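Local structure of TRAP dicarboxylate transporter, DctP subunit (Anaerococcus prevoti, 4N91) at residues Q82-Q85 against I91-A94; A97-F102 against I243-Y248. The protein binds D-glucuronate in both anomeric forms and probably serves as the extracytoplasmic solute-binding component of a TRAP-type transport system. One frame throughout, in Å; residues are numbered along the deposited sequence.

Contact 1: residues Q82-Q85 against I91-A94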
loop_
_atom_site.group_PDB
_atom_site.type_symbol
_atom_site.label_atom_id
_atom_site.label_comp_id
_atom_site.label_asym_id
_atom_site.label_seq_id
_atom_site.Cartn_x
_atom_site.Cartn_y
_atom_site.Cartn_z
ATOM N N GLN A 82 6.325 -14.109 -1.670
ATOM C CA GLN A 82 6.735 -15.429 -2.135
ATOM C C GLN A 82 6.798 -16.453 -1.001
ATOM O O GLN A 82 6.420 -17.616 -1.197
ATOM C CB GLN A 82 8.059 -15.340 -2.921
ATOM C CG GLN A 82 7.890 -14.568 -4.222
ATOM C CD GLN A 82 9.192 -14.353 -4.956
ATOM O OE1 GLN A 82 9.434 -14.955 -6.009
ATOM N NE2 GLN A 82 10.043 -13.482 -4.407
ATOM N N LEU A 83 7.230 -16.035 0.183
ATOM C CA LEU A 83 7.240 -16.914 1.349
ATOM C C LEU A 83 5.813 -17.240 1.779
ATOM O O LEU A 83 5.554 -18.307 2.345
ATOM C CB LEU A 83 7.976 -16.287 2.517
ATOM C CG LEU A 83 9.478 -16.083 2.314
ATOM C CD1 LEU A 83 10.061 -15.351 3.529
ATOM C CD2 LEU A 83 10.164 -17.430 2.085
ATOM N N THR A 84 4.893 -16.318 1.525
ATOM C CA THR A 84 3.481 -16.557 1.885
ATOM C C THR A 84 2.865 -17.551 0.909
ATOM O O THR A 84 2.068 -18.409 1.297
ATOM C CB THR A 84 2.687 -15.240 1.908
ATOM O OG1 THR A 84 3.306 -14.341 2.839
ATOM C CG2 THR A 84 1.249 -15.487 2.320
ATOM N N GLN A 85 3.256 -17.456 -0.359
ATOM C CA GLN A 85 2.796 -18.406 -1.371
ATOM C C GLN A 85 3.115 -19.854 -1.007
ATOM O O GLN A 85 2.299 -20.743 -1.254
ATOM C CB GLN A 85 3.433 -18.104 -2.724
ATOM C CG GLN A 85 2.913 -16.892 -3.444
ATOM C CD GLN A 85 3.563 -16.734 -4.810
ATOM O OE1 GLN A 85 4.755 -16.411 -4.926
ATOM N NE2 GLN A 85 2.792 -16.989 -5.846
ATOM N N ILE A 91 1.172 -15.136 7.023
ATOM C CA ILE A 91 0.488 -13.871 6.743
ATOM C C ILE A 91 1.550 -12.819 6.482
ATOM O O ILE A 91 2.585 -12.799 7.150
ATOM C CB ILE A 91 -0.335 -13.401 7.937
ATOM C CG1 ILE A 91 -1.459 -14.386 8.280
ATOM C CG2 ILE A 91 -0.900 -11.984 7.693
ATOM C CD1 ILE A 91 -2.004 -14.208 9.694
ATOM N N CYS A 92 1.315 -11.967 5.496
ATOM C CA CYS A 92 2.143 -10.770 5.395
ATOM C C CYS A 92 1.354 -9.604 4.873
ATOM O O CYS A 92 0.214 -9.737 4.449
ATOM C CB CYS A 92 3.367 -11.016 4.549
ATOM S SG CYS A 92 3.153 -10.957 2.755
ATOM N N VAL A 93 1.982 -8.438 4.919
ATOM C CA VAL A 93 1.374 -7.242 4.375
ATOM C C VAL A 93 2.109 -6.877 3.112
ATOM O O VAL A 93 3.331 -6.761 3.124
ATOM C CB VAL A 93 1.445 -6.064 5.386
ATOM C CG1 VAL A 93 0.877 -4.795 4.779
ATOM C CG2 VAL A 93 0.671 -6.386 6.641
ATOM N N ALA A 94 1.354 -6.672 2.038
ATOM C CA ALA A 94 1.921 -6.266 0.762
ATOM C C ALA A 94 1.129 -5.111 0.173
ATOM O O ALA A 94 -0.098 -5.107 0.219
ATOM C CB ALA A 94 1.902 -7.432 -0.212
#
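Thr-84 OG1, hydrogen-bonded to Met-80 O one turn back in its own helix, faces Cys-92 across the contact between helix residues 82-85 and strand residues 91-94. With chi1 at -58° the hydroxyl lies beside the backbone N and anti to the carbonyl carbon, on the side of the Met-80 carbonyl. On the strand, Cys-92 directs its CB toward the helix, and a chi1 of 80° sets SG between its own N and carbonyl carbon, 3.4 Å from Thr-84 OG1. Ile-91 adds a looser approach, its backbone C 4.3 Å from Thr-84 OG1, while its CB points away from the helix and its side chain packs on Val-244. The closest pair of CA atoms, Thr-84 and Ile-91, is 6.3 Å apart, and 94 Å² is buried in all. Met-80 and Ile-245 also pack on Cys-92. Strand 64-69, helix 77-86 and strand 91-95 form a beta-alpha-beta crossover, with strand 31-36 between the two parallel strands. The Cys-92 side chain lies about 6 Å from that of Gln-77, a residue of the glucuronate site. Chemically, a small hydroxyl, its polarity answered by its own helix, is set against a buried thiol.

Contact 2: residues A97-F102 against I243-Y248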
loop_
_atom_site.group_PDB
_atom_site.type_symbol
_atom_site.label_atom_id
_atom_site.label_comp_id
_atom_site.label_asym_id
_atom_site.label_seq_id
_atom_site.Cartn_x
_atom_site.Cartn_y
_atom_site.Cartn_z
ATOM N N ALA A 97 0.207 -2.365 -4.971
ATOM C CA ALA A 97 1.044 -2.042 -6.125
ATOM C C ALA A 97 1.753 -3.285 -6.663
ATOM O O ALA A 97 1.903 -3.440 -7.868
ATOM C CB ALA A 97 2.064 -0.962 -5.760
ATOM N N ILE A 98 2.251 -4.144 -5.781
ATOM C CA ILE A 98 3.028 -5.286 -6.238
ATOM C C ILE A 98 2.193 -6.529 -6.507
ATOM O O ILE A 98 2.625 -7.432 -7.202
ATOM C CB ILE A 98 4.215 -5.639 -5.310
ATOM C CG1 ILE A 98 3.726 -6.208 -3.992
ATOM C CG2 ILE A 98 5.172 -4.401 -5.110
ATOM C CD1 ILE A 98 4.813 -6.871 -3.180
ATOM N N LEU A 99 0.966 -6.564 -6.005
ATOM C CA LEU A 99 0.139 -7.752 -6.172
ATOM C C LEU A 99 -0.339 -7.911 -7.609
ATOM O O LEU A 99 -0.642 -9.017 -8.034
ATOM C CB LEU A 99 -1.031 -7.741 -5.218
ATOM C CG LEU A 99 -0.608 -7.844 -3.742
ATOM C CD1 LEU A 99 -1.839 -7.788 -2.865
ATOM C CD2 LEU A 99 0.183 -9.105 -3.457
ATOM N N GLU A 100 -0.358 -6.821 -8.372
ATOM C CA GLU A 100 -0.738 -6.897 -9.781
ATOM C C GLU A 100 0.173 -7.783 -10.618
ATOM O O GLU A 100 -0.219 -8.203 -11.681
ATOM C CB GLU A 100 -0.827 -5.494 -10.393
ATOM C CG GLU A 100 0.496 -4.772 -10.484
ATOM C CD GLU A 100 0.397 -3.382 -11.113
ATOM O OE1 GLU A 100 -0.720 -2.803 -11.193
ATOM O OE2 GLU A 100 1.463 -2.869 -11.517
ATOM N N THR A 101 1.381 -8.068 -10.142
ATOM C CA THR A 101 2.289 -8.956 -10.854
ATOM C C THR A 101 1.996 -10.426 -10.538
ATOM O O THR A 101 2.503 -11.306 -11.208
ATOM C CB THR A 101 3.785 -8.628 -10.574
ATOM O OG1 THR A 101 4.101 -8.841 -9.193
ATOM C CG2 THR A 101 4.092 -7.189 -10.944
ATOM N N PHE A 102 1.158 -10.668 -9.536
ATOM C CA PHE A 102 0.735 -12.015 -9.177
ATOM C C PHE A 102 -0.607 -12.365 -9.807
ATOM O O PHE A 102 -0.854 -13.526 -10.130
ATOM C CB PHE A 102 0.691 -12.186 -7.643
ATOM C CG PHE A 102 2.049 -12.141 -7.017
ATOM C CD1 PHE A 102 2.658 -10.928 -6.747
ATOM C CD2 PHE A 102 2.753 -13.306 -6.761
ATOM C CE1 PHE A 102 3.944 -10.884 -6.203
ATOM C CE2 PHE A 102 4.029 -13.261 -6.221
ATOM C CZ PHE A 102 4.614 -12.054 -5.939
ATOM N N ILE A 243 -2.439 -4.560 1.589
ATOM C CA ILE A 243 -3.288 -5.741 1.662
ATOM C C ILE A 243 -2.668 -6.755 2.607
ATOM O O ILE A 243 -1.470 -7.048 2.526
ATOM C CB ILE A 243 -3.444 -6.400 0.280
ATOM C CG1 ILE A 243 -3.884 -5.365 -0.763
ATOM C CG2 ILE A 243 -4.419 -7.570 0.352
ATOM C CD1 ILE A 243 -5.270 -4.765 -0.542
ATOM N N VAL A 244 -3.471 -7.282 3.523
ATOM C CA VAL A 244 -3.029 -8.381 4.361
ATOM C C VAL A 244 -3.366 -9.664 3.638
ATOM O O VAL A 244 -4.540 -9.921 3.337
ATOM C CB VAL A 244 -3.737 -8.345 5.718
ATOM C CG1 VAL A 244 -3.202 -9.408 6.630
ATOM C CG2 VAL A 244 -3.595 -6.948 6.341
ATOM N N ILE A 245 -2.336 -10.437 3.309
ATOM C CA ILE A 245 -2.538 -11.684 2.597
ATOM C C ILE A 245 -2.183 -12.860 3.491
ATOM O O ILE A 245 -1.281 -12.778 4.312
ATOM C CB ILE A 245 -1.732 -11.751 1.256
ATOM C CG1 ILE A 245 -0.231 -11.648 1.490
ATOM C CG2 ILE A 245 -2.213 -10.690 0.279
ATOM C CD1 ILE A 245 0.596 -11.991 0.252
ATOM N N ALA A 246 -2.925 -13.949 3.336
ATOM C CA ALA A 246 -2.677 -15.166 4.091
ATOM C C ALA A 246 -2.481 -16.355 3.147
ATOM O O ALA A 246 -3.098 -16.425 2.081
ATOM C CB ALA A 246 -3.844 -15.429 5.031
ATOM N N ASN A 247 -1.586 -17.262 3.526
ATOM C CA ASN A 247 -1.405 -18.508 2.792
ATOM C C ASN A 247 -2.727 -19.239 2.725
ATOM O O ASN A 247 -3.387 -19.453 3.749
ATOM C CB ASN A 247 -0.345 -19.394 3.437
ATOM C CG ASN A 247 -0.203 -20.732 2.717
ATOM O OD1 ASN A 247 -0.797 -21.732 3.125
ATOM N ND2 ASN A 247 0.517 -20.737 1.607
ATOM N N TYR A 248 -3.119 -19.603 1.514
ATOM C CA TYR A 248 -4.478 -20.101 1.276
ATOM C C TYR A 248 -4.718 -21.490 1.910
ATOM O O TYR A 248 -5.728 -21.703 2.597
ATOM C CB TYR A 248 -4.764 -20.120 -0.212
ATOM C CG TYR A 248 -6.179 -20.543 -0.529
ATOM C CD1 TYR A 248 -7.256 -19.855 -0.001
ATOM C CD2 TYR A 248 -6.431 -21.626 -1.350
ATOM C CE1 TYR A 248 -8.562 -20.237 -0.276
ATOM C CE2 TYR A 248 -7.744 -22.016 -1.628
ATOM C CZ TYR A 248 -8.794 -21.306 -1.095
ATOM O OH TYR A 248 -10.106 -21.678 -1.361
#
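The short helical turn at 97-102 lies over one face of strand 243-247, with the nearest CA atoms, those of Leu-99 and Ile-243, 8.8 Å apart, a spacing that leaves the contact to side chains. Leu-99 supplies it from the helical side. Its CD1 methyl comes within 3.8 Å of Ile-243 CB and lies equally near CG1 of that residue, so a single methyl rests against the branch point of the isoleucine. The CG2 branch is slightly farther, 4.1 Å from Leu-99 CD1, and the two side chains meet at a slant. Two residues on, Ile-245 turns its CB to the same face and brings CG2 to 4.3 Å from Leu-99 CD1. An extended leucine makes this reach possible, its CD1 carried outward from the helical backbone by a chi2 of 178°. Ala-94 and Trp-106 also pack against Leu-99.

Within 97-102 the turn is tied by its own bonds. Ile-98 O accepts both Thr-101 N and, at 2.9 Å, Thr-101 OG1; the hydroxyl approaches nearly in line with the carbonyl, at a C=O...O angle of 161°. Phe-102 N in turn bonds Leu-99 O at 2.9 Å. On the strand, Val-244 faces the other way, onto strand 143-149. The Ile-243 side chain lies about 9 Å from the bound glucuronate and that of Leu-99 about 7 Å from the Gln-77 side chain, so the contact backs the pocket residues without touching the sugar. With 108 Å² buried among three aliphatic residues, it is apolar, whereas the polar bonding shapes the turn that presents Leu-99.

From the N terminus, helix 77-86 brings in residues 82-85; a four-residue connection then leads into strand 91-95, and contact 1 closes that short loop. The strand runs directly into helix 96-99, which opens contact 2; 140 residues separate segment 97-102 from its partner segment 243-248. The two loops are thus in series, one local and one long-range. They meet in the five-stranded mixed sheet, where strands 91-95 and 242-247 are antiparallel neighbours, probably hydrogen-bonded from Ile-243 N to Ala-94 O at 2.8 Å. A second probable bond, from Asn-247 ND2 to Thr-84 O, joins the far end of strand 242-247 to helix 77-86.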